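Local coordinates for protein indole-3-pyruvate decarboxylase (Azospirillum brasilense, PDB 2NXW) that decarboxylates indole-3-pyruvate to indole-3-acetaldehyde, a step of auxin biosynthesis, with the help of thiamine diphosphate and a metal ion, at residues A[496-501]-A[510-515]; A[455-460]-A[504-509]; A[213-218]-A[316-321]; A[286-291]-A[309-314]; A[81-86]-A[232-237]. One frame throughout, in Å; residues are numbered along the deposited sequence.

Contact 1: A[496-501]-A[510-515]; sequences DWRFAD and GVRVRT
Arg512 and Asp496 form the salt bridge of this contact. NH2 of Arg512 donates to OD1 of Asp496 at 3.1 Å, with an N-H...O angle of 151°. The oxygen is taken on its syn side and lies near the guanidinium plane, but the carboxylate and guanidinium planes are turned 61° apart. NH1 of Arg512 adds a weak bond to the same OD1. The other carboxylate oxygen, Asp496 OD2, accepts from Arg498 NH2 at 2.8 Å, nearly straight but from above the carboxylate plane. The acid thus joins two arginines in one network. Arg512 NH2 also makes a salt bridge with Glu537, whose carboxylate accepts from the N-H groups of Phe499 and Ala500 as well. Strand 509-513 is an outermost strand of the parallel sheet in the C-terminal thiamine-diphosphate-binding domain, and strand 534-539, which carries Glu537, is its neighbour. Packing adds to the ionic grip. Arg498 CG lies over one face of the Arg512 guanidinium, near its rim, 3.8 Å from NH2; the Arg498 chain bends at chi2 and chi3 and turns back to Asp496. The methyl of Ala500 sits against the strand backbone, with CB 3.4 Å from Val511 C. A water accepts a hydrogen bond from Arg514 NH2 at 2.9 Å and gives a weak bond to Asp496 OD1. Arg498 NH1 reaches the carbonyl of Ala504 of the second subunit.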
# COMPACT_ATOMS: atom_id res chain seq x y z
N ASP A 496 -28.14 -17.99 -27.82
CA ASP A 496 -29.47 -17.43 -28.06
C ASP A 496 -30.28 -17.60 -26.79
O ASP A 496 -30.45 -18.71 -26.31
CB ASP A 496 -30.14 -18.18 -29.23
CG ASP A 496 -31.59 -17.77 -29.44
OD1 ASP A 496 -31.86 -16.56 -29.52
OD2 ASP A 496 -32.46 -18.67 -29.54
N TRP A 497 -30.72 -16.49 -26.21
CA TRP A 497 -31.59 -16.52 -25.02
C TRP A 497 -32.88 -15.89 -25.54
O TRP A 497 -32.84 -14.83 -26.18
CB TRP A 497 -31.03 -15.65 -23.89
CG TRP A 497 -29.76 -16.16 -23.26
CD1 TRP A 497 -28.57 -16.44 -23.90
CD2 TRP A 497 -29.51 -16.33 -21.86
NE1 TRP A 497 -27.60 -16.76 -22.97
CE2 TRP A 497 -28.15 -16.70 -21.71
CE3 TRP A 497 -30.30 -16.19 -20.71
CZ2 TRP A 497 -27.56 -16.93 -20.46
CZ3 TRP A 497 -29.72 -16.43 -19.46
CH2 TRP A 497 -28.36 -16.79 -19.35
N ARG A 498 -34.02 -16.54 -25.30
CA ARG A 498 -35.31 -16.02 -25.77
C ARG A 498 -35.90 -15.16 -24.66
O ARG A 498 -36.79 -15.59 -23.92
CB ARG A 498 -36.25 -17.17 -26.12
CG ARG A 498 -36.00 -17.81 -27.48
CD ARG A 498 -34.70 -18.55 -27.56
NE ARG A 498 -34.67 -19.68 -26.64
CZ ARG A 498 -33.83 -20.70 -26.72
NH1 ARG A 498 -33.88 -21.67 -25.83
NH2 ARG A 498 -32.94 -20.74 -27.71
N PHE A 499 -35.39 -13.95 -24.54
CA PHE A 499 -35.81 -13.05 -23.47
C PHE A 499 -37.29 -12.68 -23.51
O PHE A 499 -37.96 -12.69 -22.46
CB PHE A 499 -34.94 -11.79 -23.49
CG PHE A 499 -33.47 -12.06 -23.26
CD1 PHE A 499 -33.00 -12.44 -22.00
CD2 PHE A 499 -32.54 -11.87 -24.28
CE1 PHE A 499 -31.62 -12.62 -21.76
CE2 PHE A 499 -31.17 -12.05 -24.06
CZ PHE A 499 -30.71 -12.41 -22.79
N ALA A 500 -37.81 -12.37 -24.69
CA ALA A 500 -39.22 -12.01 -24.80
C ALA A 500 -40.09 -13.15 -24.28
O ALA A 500 -41.10 -12.90 -23.61
CB ALA A 500 -39.60 -11.67 -26.24
N ASP A 501 -39.70 -14.39 -24.59
CA ASP A 501 -40.45 -15.57 -24.13
C ASP A 501 -40.41 -15.75 -22.62
O ASP A 501 -41.21 -16.50 -22.06
CB ASP A 501 -39.89 -16.85 -24.76
CG ASP A 501 -40.21 -17.00 -26.23
OD1 ASP A 501 -41.07 -16.25 -26.77
OD2 ASP A 501 -39.61 -17.91 -26.86
N GLY A 510 -43.69 -9.47 -23.39
CA GLY A 510 -42.49 -9.46 -24.20
C GLY A 510 -42.77 -9.82 -25.64
O GLY A 510 -43.69 -10.57 -25.94
N VAL A 511 -41.98 -9.23 -26.53
CA VAL A 511 -42.09 -9.53 -27.94
C VAL A 511 -40.71 -9.49 -28.58
O VAL A 511 -39.92 -8.59 -28.32
CB VAL A 511 -43.05 -8.54 -28.67
CG1 VAL A 511 -42.56 -7.13 -28.58
CG2 VAL A 511 -43.22 -8.96 -30.14
N ARG A 512 -40.41 -10.50 -29.39
CA ARG A 512 -39.13 -10.55 -30.10
C ARG A 512 -39.39 -10.01 -31.50
O ARG A 512 -40.32 -10.46 -32.18
CB ARG A 512 -38.62 -11.99 -30.19
CG ARG A 512 -37.42 -12.16 -31.13
CD ARG A 512 -36.83 -13.56 -31.09
NE ARG A 512 -36.00 -13.77 -29.91
CZ ARG A 512 -35.05 -14.69 -29.82
NH1 ARG A 512 -34.83 -15.53 -30.83
NH2 ARG A 512 -34.26 -14.73 -28.75
N VAL A 513 -38.59 -9.04 -31.91
CA VAL A 513 -38.75 -8.44 -33.23
C VAL A 513 -37.46 -8.59 -34.03
O VAL A 513 -36.36 -8.46 -33.48
CB VAL A 513 -39.17 -6.93 -33.14
CG1 VAL A 513 -40.55 -6.82 -32.49
CG2 VAL A 513 -38.15 -6.13 -32.34
N ARG A 514 -37.61 -8.90 -35.32
CA ARG A 514 -36.47 -9.08 -36.22
C ARG A 514 -36.39 -8.08 -37.36
O ARG A 514 -35.30 -7.84 -37.90
CB ARG A 514 -36.47 -10.49 -36.80
CG ARG A 514 -36.16 -11.58 -35.78
CD ARG A 514 -36.01 -12.95 -36.46
NE ARG A 514 -35.59 -13.96 -35.50
CZ ARG A 514 -34.35 -14.10 -35.06
NH1 ARG A 514 -33.39 -13.30 -35.51
NH2 ARG A 514 -34.06 -15.05 -34.18
N THR A 515 -37.52 -7.52 -37.77
CA THR A 515 -37.52 -6.55 -38.86
C THR A 515 -37.85 -5.15 -38.39
O THR A 515 -38.40 -4.94 -37.29
CB THR A 515 -38.53 -6.92 -39.96
OG1 THR A 515 -39.86 -6.80 -39.44
CG2 THR A 515 -38.31 -8.34 -40.43
O HOH W 1 -34.31 -18.82 -31.19
O HOH W 2 -32.09 -16.69 -32.91

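Contact 2: A[455-460]-A[504-509]; sequences TGWELG and AGMGGD
Met506 reaches across to the turn at 457-460 and carries most of the buried surface. Its CB packs 3.7 Å from Gly460 CA. Its SD lies 3.6 Å from Trp457 O. The chain then bends at chi3 (-80°), which brings CE to 4.1 Å from CE3 of the Trp457 ring, at an oblique approach. At Gly460 the backbones come close: its CA-H points almost straight at Met506 O, with CA to O 3.4 Å. One water donates hydrogen bonds to both Leu459 O and Met506 O, at 3.1 and 2.8 Å. Each segment contains a short 3-10 piece of the C-terminal thiamine-diphosphate-binding domain, 457-460 after helix 449-455 and 504-506 ahead of strand 509-513. With the sulfur and terminal methyl of Met506 gone, as in an alanine here, a gap is likely to open beside Trp457 and its carbonyl. Trp457 stacks on Trp457 of the second subunit, and its NE1 donates to Gln453 O. Met506 also packs on Met502 of that subunit.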
# COMPACT_ATOMS: atom_id res chain seq x y z
N THR A 455 -28.81 -8.48 -14.76
CA THR A 455 -29.81 -7.87 -13.88
C THR A 455 -31.17 -7.58 -14.50
O THR A 455 -32.00 -6.95 -13.84
CB THR A 455 -29.28 -6.54 -13.33
OG1 THR A 455 -29.09 -5.64 -14.43
CG2 THR A 455 -27.95 -6.75 -12.58
N GLY A 456 -31.41 -8.00 -15.73
CA GLY A 456 -32.71 -7.72 -16.35
C GLY A 456 -33.87 -8.41 -15.64
O GLY A 456 -35.02 -7.95 -15.71
N TRP A 457 -33.56 -9.51 -14.95
CA TRP A 457 -34.54 -10.31 -14.23
C TRP A 457 -35.26 -9.53 -13.13
O TRP A 457 -36.31 -9.96 -12.63
CB TRP A 457 -33.83 -11.54 -13.63
CG TRP A 457 -32.86 -12.13 -14.62
CD1 TRP A 457 -31.50 -12.09 -14.56
CD2 TRP A 457 -33.19 -12.75 -15.87
NE1 TRP A 457 -30.96 -12.65 -15.69
CE2 TRP A 457 -31.97 -13.06 -16.52
CE3 TRP A 457 -34.40 -13.06 -16.52
CZ2 TRP A 457 -31.92 -13.67 -17.78
CZ3 TRP A 457 -34.36 -13.66 -17.77
CH2 TRP A 457 -33.12 -13.96 -18.39
N GLU A 458 -34.69 -8.40 -12.74
CA GLU A 458 -35.31 -7.58 -11.71
C GLU A 458 -36.69 -7.09 -12.15
O GLU A 458 -37.50 -6.68 -11.32
CB GLU A 458 -34.41 -6.41 -11.34
CG GLU A 458 -33.11 -6.83 -10.66
CD GLU A 458 -33.31 -7.38 -9.25
OE1 GLU A 458 -34.38 -7.14 -8.65
OE2 GLU A 458 -32.38 -8.03 -8.74
N LEU A 459 -36.98 -7.19 -13.45
CA LEU A 459 -38.28 -6.77 -13.96
C LEU A 459 -39.40 -7.60 -13.33
O LEU A 459 -40.56 -7.18 -13.34
CB LEU A 459 -38.32 -6.90 -15.48
CG LEU A 459 -37.53 -5.84 -16.26
CD1 LEU A 459 -37.46 -6.27 -17.72
CD2 LEU A 459 -38.21 -4.46 -16.14
N GLY A 460 -39.07 -8.77 -12.79
CA GLY A 460 -40.08 -9.59 -12.14
C GLY A 460 -40.70 -8.91 -10.91
O GLY A 460 -41.71 -9.38 -10.37
N ALA A 504 -43.32 -13.21 -19.67
CA ALA A 504 -44.58 -13.55 -19.02
C ALA A 504 -44.38 -14.15 -17.64
O ALA A 504 -45.17 -13.88 -16.73
CB ALA A 504 -45.38 -14.51 -19.90
N GLY A 505 -43.33 -14.94 -17.47
CA GLY A 505 -43.06 -15.56 -16.18
C GLY A 505 -42.72 -14.54 -15.11
O GLY A 505 -42.81 -14.83 -13.91
N MET A 506 -42.33 -13.34 -15.55
CA MET A 506 -41.98 -12.24 -14.67
C MET A 506 -43.10 -11.20 -14.57
O MET A 506 -42.91 -10.14 -13.97
CB MET A 506 -40.72 -11.53 -15.17
CG MET A 506 -39.47 -12.34 -15.04
SD MET A 506 -38.03 -11.36 -15.48
CE MET A 506 -38.06 -11.41 -17.28
N GLY A 507 -44.24 -11.50 -15.17
CA GLY A 507 -45.37 -10.58 -15.09
C GLY A 507 -45.40 -9.44 -16.09
O GLY A 507 -46.07 -8.44 -15.85
N GLY A 508 -44.70 -9.57 -17.21
CA GLY A 508 -44.70 -8.51 -18.20
C GLY A 508 -45.01 -9.03 -19.60
O GLY A 508 -45.20 -10.24 -19.80
N ASP A 509 -45.04 -8.12 -20.56
CA ASP A 509 -45.33 -8.48 -21.95
C ASP A 509 -44.08 -8.36 -22.79
O ASP A 509 -43.49 -7.29 -22.91
CB ASP A 509 -46.39 -7.55 -22.54
CG ASP A 509 -47.69 -7.59 -21.76
OD1 ASP A 509 -48.02 -8.66 -21.21
OD2 ASP A 509 -48.37 -6.55 -21.70
O HOH W 3 -43.58 -7.73 -12.77

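Contact 3: A[213-218]-A[316-321]; sequences DEVLAA and KTIHAF
Ile318 sends its side chain from the strand toward the helix that carries Val215 and Ala218. At its CB the chain splits into two branches, and each finds a methyl of the helix. The CG2 branch, one carbon long, meets Val215 CG2 at 3.8 Å. The other branch runs through CG1, which stands anti to the carbonyl carbon (chi1 -60°), and stays extended at chi2 (172°). This carries CD1 across to the helix. There it touches two residues one turn apart: Val215 CG1 at 3.9 Å and Ala218 CB at 4.0 Å. The contact is therefore wholly apolar, methyl against methyl. It joins helix 205-221 to strand 317-321 in the central domain of this thiamine-diphosphate enzyme, where helices pack on a mixed six-stranded sheet. The CA atoms of Val215 and Ile318 are 7.2 Å apart, and the side chains fill the interval between helix and sheet. The neighbouring strands complete the patch. Phe294 of strand 292-296 and Leu327 of strand 324-327 each touch both Val215 and Ile318. Leu216 leaves the helix on another side, to pack on Leu344 of helix 337-346.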
# COMPACT_ATOMS: atom_id res chain seq x y z
N ASP A 213 -11.76 36.22 -8.77
CA ASP A 213 -11.04 37.23 -9.55
C ASP A 213 -10.09 36.57 -10.53
O ASP A 213 -10.01 36.97 -11.70
CB ASP A 213 -10.24 38.17 -8.65
CG ASP A 213 -11.11 39.14 -7.87
OD1 ASP A 213 -12.29 39.34 -8.25
OD2 ASP A 213 -10.61 39.71 -6.88
N GLU A 214 -9.36 35.55 -10.07
CA GLU A 214 -8.40 34.88 -10.93
C GLU A 214 -9.07 34.14 -12.08
O GLU A 214 -8.58 34.15 -13.20
CB GLU A 214 -7.55 33.89 -10.12
CG GLU A 214 -6.29 33.48 -10.86
CD GLU A 214 -5.49 32.42 -10.13
OE1 GLU A 214 -5.61 32.32 -8.89
OE2 GLU A 214 -4.73 31.70 -10.81
N VAL A 215 -10.19 33.49 -11.78
CA VAL A 215 -10.93 32.77 -12.81
C VAL A 215 -11.40 33.72 -13.90
O VAL A 215 -11.24 33.45 -15.09
CB VAL A 215 -12.15 32.04 -12.21
CG1 VAL A 215 -13.08 31.55 -13.32
CG2 VAL A 215 -11.69 30.86 -11.36
N LEU A 216 -11.97 34.86 -13.51
CA LEU A 216 -12.45 35.81 -14.51
C LEU A 216 -11.30 36.38 -15.33
O LEU A 216 -11.44 36.57 -16.54
CB LEU A 216 -13.25 36.94 -13.84
CG LEU A 216 -14.61 36.51 -13.27
CD1 LEU A 216 -15.33 37.73 -12.70
CD2 LEU A 216 -15.45 35.85 -14.36
N ALA A 217 -10.17 36.62 -14.69
CA ALA A 217 -9.01 37.15 -15.41
C ALA A 217 -8.54 36.13 -16.44
O ALA A 217 -8.20 36.49 -17.56
CB ALA A 217 -7.89 37.47 -14.44
N ALA A 218 -8.52 34.86 -16.04
CA ALA A 218 -8.09 33.80 -16.94
C ALA A 218 -9.05 33.66 -18.13
O ALA A 218 -8.62 33.45 -19.27
CB ALA A 218 -7.99 32.48 -16.18
N LYS A 316 -4.00 25.07 -18.64
CA LYS A 316 -4.92 26.16 -18.97
C LYS A 316 -6.35 25.81 -18.55
O LYS A 316 -7.31 26.39 -19.04
CB LYS A 316 -4.89 26.44 -20.47
CG LYS A 316 -3.50 26.79 -21.01
CD LYS A 316 -2.96 28.05 -20.37
N THR A 317 -6.47 24.86 -17.63
CA THR A 317 -7.78 24.43 -17.15
C THR A 317 -8.09 24.94 -15.75
O THR A 317 -7.21 25.03 -14.90
CB THR A 317 -7.87 22.88 -17.15
OG1 THR A 317 -7.77 22.40 -18.49
CG2 THR A 317 -9.18 22.41 -16.52
N ILE A 318 -9.35 25.30 -15.53
CA ILE A 318 -9.83 25.75 -14.24
C ILE A 318 -10.78 24.64 -13.82
O ILE A 318 -11.86 24.49 -14.40
CB ILE A 318 -10.61 27.07 -14.35
CG1 ILE A 318 -9.70 28.15 -14.93
CG2 ILE A 318 -11.13 27.48 -12.98
CD1 ILE A 318 -10.41 29.43 -15.27
N HIS A 319 -10.38 23.86 -12.83
CA HIS A 319 -11.17 22.72 -12.37
C HIS A 319 -11.84 22.98 -11.03
O HIS A 319 -11.18 22.97 -9.99
CB HIS A 319 -10.25 21.50 -12.32
CG HIS A 319 -10.92 20.22 -11.93
ND1 HIS A 319 -12.19 19.88 -12.34
CD2 HIS A 319 -10.46 19.15 -11.23
CE1 HIS A 319 -12.48 18.65 -11.92
NE2 HIS A 319 -11.44 18.19 -11.25
N ALA A 320 -13.15 23.21 -11.05
CA ALA A 320 -13.91 23.44 -9.82
C ALA A 320 -14.63 22.13 -9.54
O ALA A 320 -15.50 21.72 -10.31
CB ALA A 320 -14.91 24.59 -10.03
N PHE A 321 -14.27 21.48 -8.44
CA PHE A 321 -14.83 20.17 -8.12
C PHE A 321 -14.48 19.77 -6.70
O PHE A 321 -13.46 20.20 -6.18
CB PHE A 321 -14.22 19.15 -9.10
CG PHE A 321 -14.79 17.77 -9.00
CD1 PHE A 321 -16.09 17.50 -9.43
CD2 PHE A 321 -14.01 16.72 -8.54
CE1 PHE A 321 -16.59 16.21 -9.40
CE2 PHE A 321 -14.50 15.42 -8.51
CZ PHE A 321 -15.79 15.16 -8.94

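Contact 4: A[286-291]-A[309-314]; sequences LVEESD and QRKIDL
Glu288 and Lys311 run alongside each other in the same direction, but they meet through carbon rather than charge. Glu288 CG rests 3.5 Å from Lys311 O, and OE2 is 3.7 Å from Lys311 CB. The lysine chain bends at chi2, and its NZ stays 6.2 Å from that OE2, which is instead hydrogen-bonded to Tyr274 OH. In apolar contact, Val287 CG1 meets Ile312 CG2 at 4.2 Å. Water supplies the bridges. One donates to Glu288 OE1 at 2.7 Å and to Lys311 O at 3.0 Å. Another accepts from Asp313 N at 3.1 Å and lies close to the carbonyls of Val287 and Ser290. Without the carboxylate of Glu288, as with a leucine here, Tyr274 OH and the water on Lys311 O would probably lose a partner. Arg315 of the third subunit donates to the carbonyls of Glu288 and Lys311. The contact joins the end of helix 281-288 to the loop between parallel strands 292-296 and 317-321 of the central domain's mixed sheet, at the third-subunit interface.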
# COMPACT_ATOMS: atom_id res chain seq x y z
N LEU A 286 -13.06 22.11 -30.00
CA LEU A 286 -13.26 23.31 -29.19
C LEU A 286 -12.76 23.10 -27.76
O LEU A 286 -12.06 23.94 -27.19
CB LEU A 286 -14.74 23.68 -29.16
CG LEU A 286 -15.11 24.89 -28.30
CD1 LEU A 286 -14.47 26.14 -28.88
CD2 LEU A 286 -16.62 25.05 -28.23
N VAL A 287 -13.14 21.97 -27.17
CA VAL A 287 -12.75 21.65 -25.80
C VAL A 287 -11.26 21.34 -25.65
O VAL A 287 -10.57 21.90 -24.78
CB VAL A 287 -13.57 20.43 -25.28
CG1 VAL A 287 -13.02 19.96 -23.94
CG2 VAL A 287 -15.03 20.82 -25.13
N GLU A 288 -10.75 20.46 -26.50
CA GLU A 288 -9.36 20.06 -26.40
C GLU A 288 -8.34 21.12 -26.81
O GLU A 288 -7.18 21.04 -26.40
CB GLU A 288 -9.16 18.76 -27.17
CG GLU A 288 -10.05 17.65 -26.61
CD GLU A 288 -9.91 16.33 -27.32
OE1 GLU A 288 -9.14 16.27 -28.31
OE2 GLU A 288 -10.56 15.35 -26.90
N GLU A 289 -8.76 22.12 -27.58
CA GLU A 289 -7.84 23.18 -27.99
C GLU A 289 -8.02 24.44 -27.15
O GLU A 289 -7.32 25.44 -27.36
CB GLU A 289 -8.05 23.52 -29.46
CG GLU A 289 -7.87 22.35 -30.40
CD GLU A 289 -7.79 22.77 -31.85
OE1 GLU A 289 -8.49 23.73 -32.23
OE2 GLU A 289 -7.02 22.14 -32.61
N SER A 290 -8.94 24.41 -26.20
CA SER A 290 -9.18 25.59 -25.36
C SER A 290 -7.99 25.97 -24.48
O SER A 290 -7.34 25.11 -23.89
CB SER A 290 -10.40 25.36 -24.47
OG SER A 290 -10.61 26.48 -23.62
N ASP A 291 -7.71 27.27 -24.41
CA ASP A 291 -6.62 27.77 -23.58
C ASP A 291 -7.18 28.45 -22.33
O ASP A 291 -6.50 29.22 -21.65
CB ASP A 291 -5.74 28.74 -24.39
CG ASP A 291 -6.49 29.98 -24.87
OD1 ASP A 291 -7.72 29.90 -25.07
OD2 ASP A 291 -5.83 31.02 -25.07
N GLN A 309 -7.85 14.05 -18.33
CA GLN A 309 -6.70 14.91 -18.11
C GLN A 309 -5.68 14.74 -19.23
O GLN A 309 -4.84 15.61 -19.45
CB GLN A 309 -6.05 14.58 -16.76
N ARG A 310 -5.76 13.61 -19.94
CA ARG A 310 -4.85 13.31 -21.05
C ARG A 310 -5.29 13.90 -22.39
O ARG A 310 -4.53 13.86 -23.37
CB ARG A 310 -4.69 11.79 -21.20
CG ARG A 310 -4.05 11.09 -20.02
CD ARG A 310 -4.22 9.58 -20.12
NE ARG A 310 -3.51 8.86 -19.07
CZ ARG A 310 -2.20 8.61 -19.09
NH1 ARG A 310 -1.45 9.03 -20.10
NH2 ARG A 310 -1.64 7.94 -18.09
N LYS A 311 -6.50 14.43 -22.45
CA LYS A 311 -7.02 15.01 -23.69
C LYS A 311 -7.07 16.54 -23.69
O LYS A 311 -7.12 17.16 -24.74
CB LYS A 311 -8.42 14.46 -23.98
CG LYS A 311 -8.47 12.97 -24.29
CD LYS A 311 -7.71 12.62 -25.57
CE LYS A 311 -7.96 11.18 -25.98
NZ LYS A 311 -7.73 10.22 -24.85
N ILE A 312 -7.07 17.13 -22.50
CA ILE A 312 -7.12 18.59 -22.37
C ILE A 312 -5.81 19.12 -21.80
O ILE A 312 -4.96 18.36 -21.35
CB ILE A 312 -8.26 19.03 -21.43
CG1 ILE A 312 -8.02 18.49 -20.02
CG2 ILE A 312 -9.60 18.55 -21.99
CD1 ILE A 312 -9.01 18.97 -18.98
N ASP A 313 -5.64 20.44 -21.83
CA ASP A 313 -4.43 21.04 -21.28
C ASP A 313 -4.71 21.54 -19.87
O ASP A 313 -5.23 22.64 -19.69
CB ASP A 313 -3.95 22.19 -22.17
CG ASP A 313 -2.66 22.81 -21.68
OD1 ASP A 313 -1.92 22.16 -20.90
OD2 ASP A 313 -2.36 23.95 -22.09
N LEU A 314 -4.36 20.72 -18.88
CA LEU A 314 -4.60 21.08 -17.48
C LEU A 314 -3.94 22.39 -17.08
O LEU A 314 -4.40 23.06 -16.16
CB LEU A 314 -4.12 19.97 -16.54
CG LEU A 314 -4.98 18.71 -16.52
CD1 LEU A 314 -4.47 17.76 -15.44
CD2 LEU A 314 -6.43 19.09 -16.23
O HOH W 4 -7.83 22.11 -23.28
O HOH W 5 -6.54 16.35 -27.61

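Contact 5: A[81-86]-A[232-237]; sequences YSSTLG and EVRRYG
The backbones approach most closely where two helices end, with the CA atoms of Ser83 and Arg235 5.3 Å apart. Helix 231-235 closes in a Schellman motif: Gly237, with positive phi, is its C-prime residue, and its N donates to Arg234 O at 3.1 Å. Ser83 is the first residue past helix 68-82 to leave helical angles, also with positive phi (49°). The contact brings the N-terminal thiamine-diphosphate-binding domain against the central domain, at the surface and away from the cofactor and metal sites. Ser83 is the residue that reaches across. Its OG stands anti to its own carbonyl carbon (chi1 -67°), which directs the hydroxyl to the helix end. CB of Ser83 itself lies 4.0 Å from Arg235 O. Most of the polar linkage runs through water. One water accepts from Arg235 NH1 and hydrogen-bonds to Ser83 OG, both at 2.8 Å. A second water bridges the two backbones, donating to Ser83 O and, at 2.8 Å, to Arg235 O. Arg235 NE and NH2 donate to the carbonyls of Lys110 and Glu109, and Arg234 NH2 to those of Arg260 and Met258. A third water donates to Arg234 O at 2.6 Å and is hydrogen-bonded to Ser83 OG at 2.9 Å.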
# COMPACT_ATOMS: atom_id res chain seq x y z
N TYR A 81 -32.38 10.76 -10.11
CA TYR A 81 -33.64 11.23 -10.66
C TYR A 81 -34.12 12.53 -10.03
O TYR A 81 -34.55 13.44 -10.74
CB TYR A 81 -34.72 10.16 -10.49
CG TYR A 81 -36.00 10.48 -11.24
CD1 TYR A 81 -36.16 10.12 -12.58
CD2 TYR A 81 -37.03 11.20 -10.63
CE1 TYR A 81 -37.31 10.46 -13.30
CE2 TYR A 81 -38.18 11.56 -11.34
CZ TYR A 81 -38.31 11.18 -12.68
OH TYR A 81 -39.43 11.55 -13.39
N SER A 82 -34.03 12.61 -8.71
CA SER A 82 -34.50 13.79 -7.97
C SER A 82 -33.40 14.65 -7.36
O SER A 82 -33.70 15.57 -6.59
CB SER A 82 -35.46 13.33 -6.87
OG SER A 82 -36.58 12.64 -7.41
N SER A 83 -32.15 14.38 -7.71
CA SER A 83 -30.98 15.11 -7.18
C SER A 83 -31.08 15.18 -5.66
O SER A 83 -30.96 16.25 -5.05
CB SER A 83 -30.89 16.52 -7.78
OG SER A 83 -30.59 16.45 -9.17
N THR A 84 -31.29 14.03 -5.05
CA THR A 84 -31.42 13.94 -3.61
C THR A 84 -30.66 12.72 -3.09
O THR A 84 -29.84 12.14 -3.82
CB THR A 84 -32.91 13.88 -3.21
OG1 THR A 84 -33.05 14.04 -1.79
CG2 THR A 84 -33.54 12.56 -3.62
N LEU A 85 -30.91 12.34 -1.85
CA LEU A 85 -30.25 11.16 -1.28
C LEU A 85 -30.96 9.89 -1.69
O LEU A 85 -32.19 9.85 -1.73
CB LEU A 85 -30.26 11.21 0.26
CG LEU A 85 -29.49 12.34 0.94
CD1 LEU A 85 -29.62 12.18 2.44
CD2 LEU A 85 -28.02 12.31 0.53
N GLY A 86 -30.17 8.86 -2.01
CA GLY A 86 -30.73 7.56 -2.34
C GLY A 86 -30.55 6.71 -1.09
O GLY A 86 -29.66 6.99 -0.29
N GLU A 232 -21.59 18.25 -11.00
CA GLU A 232 -21.94 18.93 -9.76
C GLU A 232 -23.02 20.01 -9.93
O GLU A 232 -23.76 20.30 -8.99
CB GLU A 232 -20.71 19.54 -9.10
CG GLU A 232 -19.72 18.51 -8.55
CD GLU A 232 -18.64 19.16 -7.70
OE1 GLU A 232 -18.29 20.31 -7.99
OE2 GLU A 232 -18.15 18.50 -6.76
N VAL A 233 -23.12 20.59 -11.12
CA VAL A 233 -24.13 21.61 -11.36
C VAL A 233 -25.50 20.96 -11.23
O VAL A 233 -26.42 21.54 -10.64
CB VAL A 233 -23.98 22.23 -12.76
CG1 VAL A 233 -25.16 23.18 -13.05
CG2 VAL A 233 -22.65 23.01 -12.83
N ARG A 234 -25.64 19.76 -11.76
CA ARG A 234 -26.92 19.06 -11.64
C ARG A 234 -27.14 18.56 -10.22
O ARG A 234 -28.20 18.76 -9.63
CB ARG A 234 -26.97 17.86 -12.59
CG ARG A 234 -28.34 17.18 -12.59
CD ARG A 234 -28.29 15.78 -13.16
NE ARG A 234 -27.71 15.74 -14.49
CZ ARG A 234 -28.23 16.33 -15.56
NH1 ARG A 234 -29.36 17.02 -15.46
NH2 ARG A 234 -27.62 16.22 -16.73
N ARG A 235 -26.12 17.92 -9.64
CA ARG A 235 -26.27 17.36 -8.29
C ARG A 235 -26.66 18.40 -7.25
O ARG A 235 -27.50 18.13 -6.38
CB ARG A 235 -24.98 16.67 -7.86
CG ARG A 235 -24.57 15.47 -8.73
CD ARG A 235 -25.57 14.31 -8.66
NE ARG A 235 -25.03 13.15 -9.38
CZ ARG A 235 -25.50 12.67 -10.53
NH1 ARG A 235 -26.54 13.23 -11.12
NH2 ARG A 235 -24.90 11.63 -11.10
N TYR A 236 -26.07 19.59 -7.34
CA TYR A 236 -26.34 20.65 -6.37
C TYR A 236 -27.49 21.60 -6.72
O TYR A 236 -27.71 22.61 -6.04
CB TYR A 236 -25.05 21.42 -6.10
CG TYR A 236 -23.94 20.55 -5.52
CD1 TYR A 236 -24.23 19.59 -4.55
CD2 TYR A 236 -22.62 20.68 -5.95
CE1 TYR A 236 -23.24 18.77 -4.02
CE2 TYR A 236 -21.60 19.86 -5.42
CZ TYR A 236 -21.93 18.91 -4.45
OH TYR A 236 -20.95 18.10 -3.93
N GLY A 237 -28.23 21.27 -7.78
CA GLY A 237 -29.35 22.11 -8.17
C GLY A 237 -28.98 23.53 -8.54
O GLY A 237 -29.69 24.48 -8.20
O HOH W 6 -28.98 14.38 -10.22
O HOH W 7 -30.75 19.22 -10.17
O HOH W 8 -29.76 19.30 -5.24

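In the fold
Contacts 1 and 2 lie in the C-terminal thiamine-diphosphate-binding domain, with centres 13 Å apart, and both touch the second subunit. They meet through Trp457, whose CH2 is 3.9 Å from Phe499 CD1. Phe499 brings contact 1 near the cofactor: its side chain is about 8 Å from the bound thiamine diphosphate and about 4 Å from that of Asp449, a magnesium ligand. Contacts 3 and 4 share the central domain and touch, with Lys316 CB 3.4 Å from Asp291 O. Contact 4 is nested within the loop closed by contact 3. Contact 5 joins the N-terminal and central domains and touches contact 3, where Glu232 OE1 lies 3.5 Å from Phe321 CA. Contacts 1 and 3 lie 52 Å apart between centres.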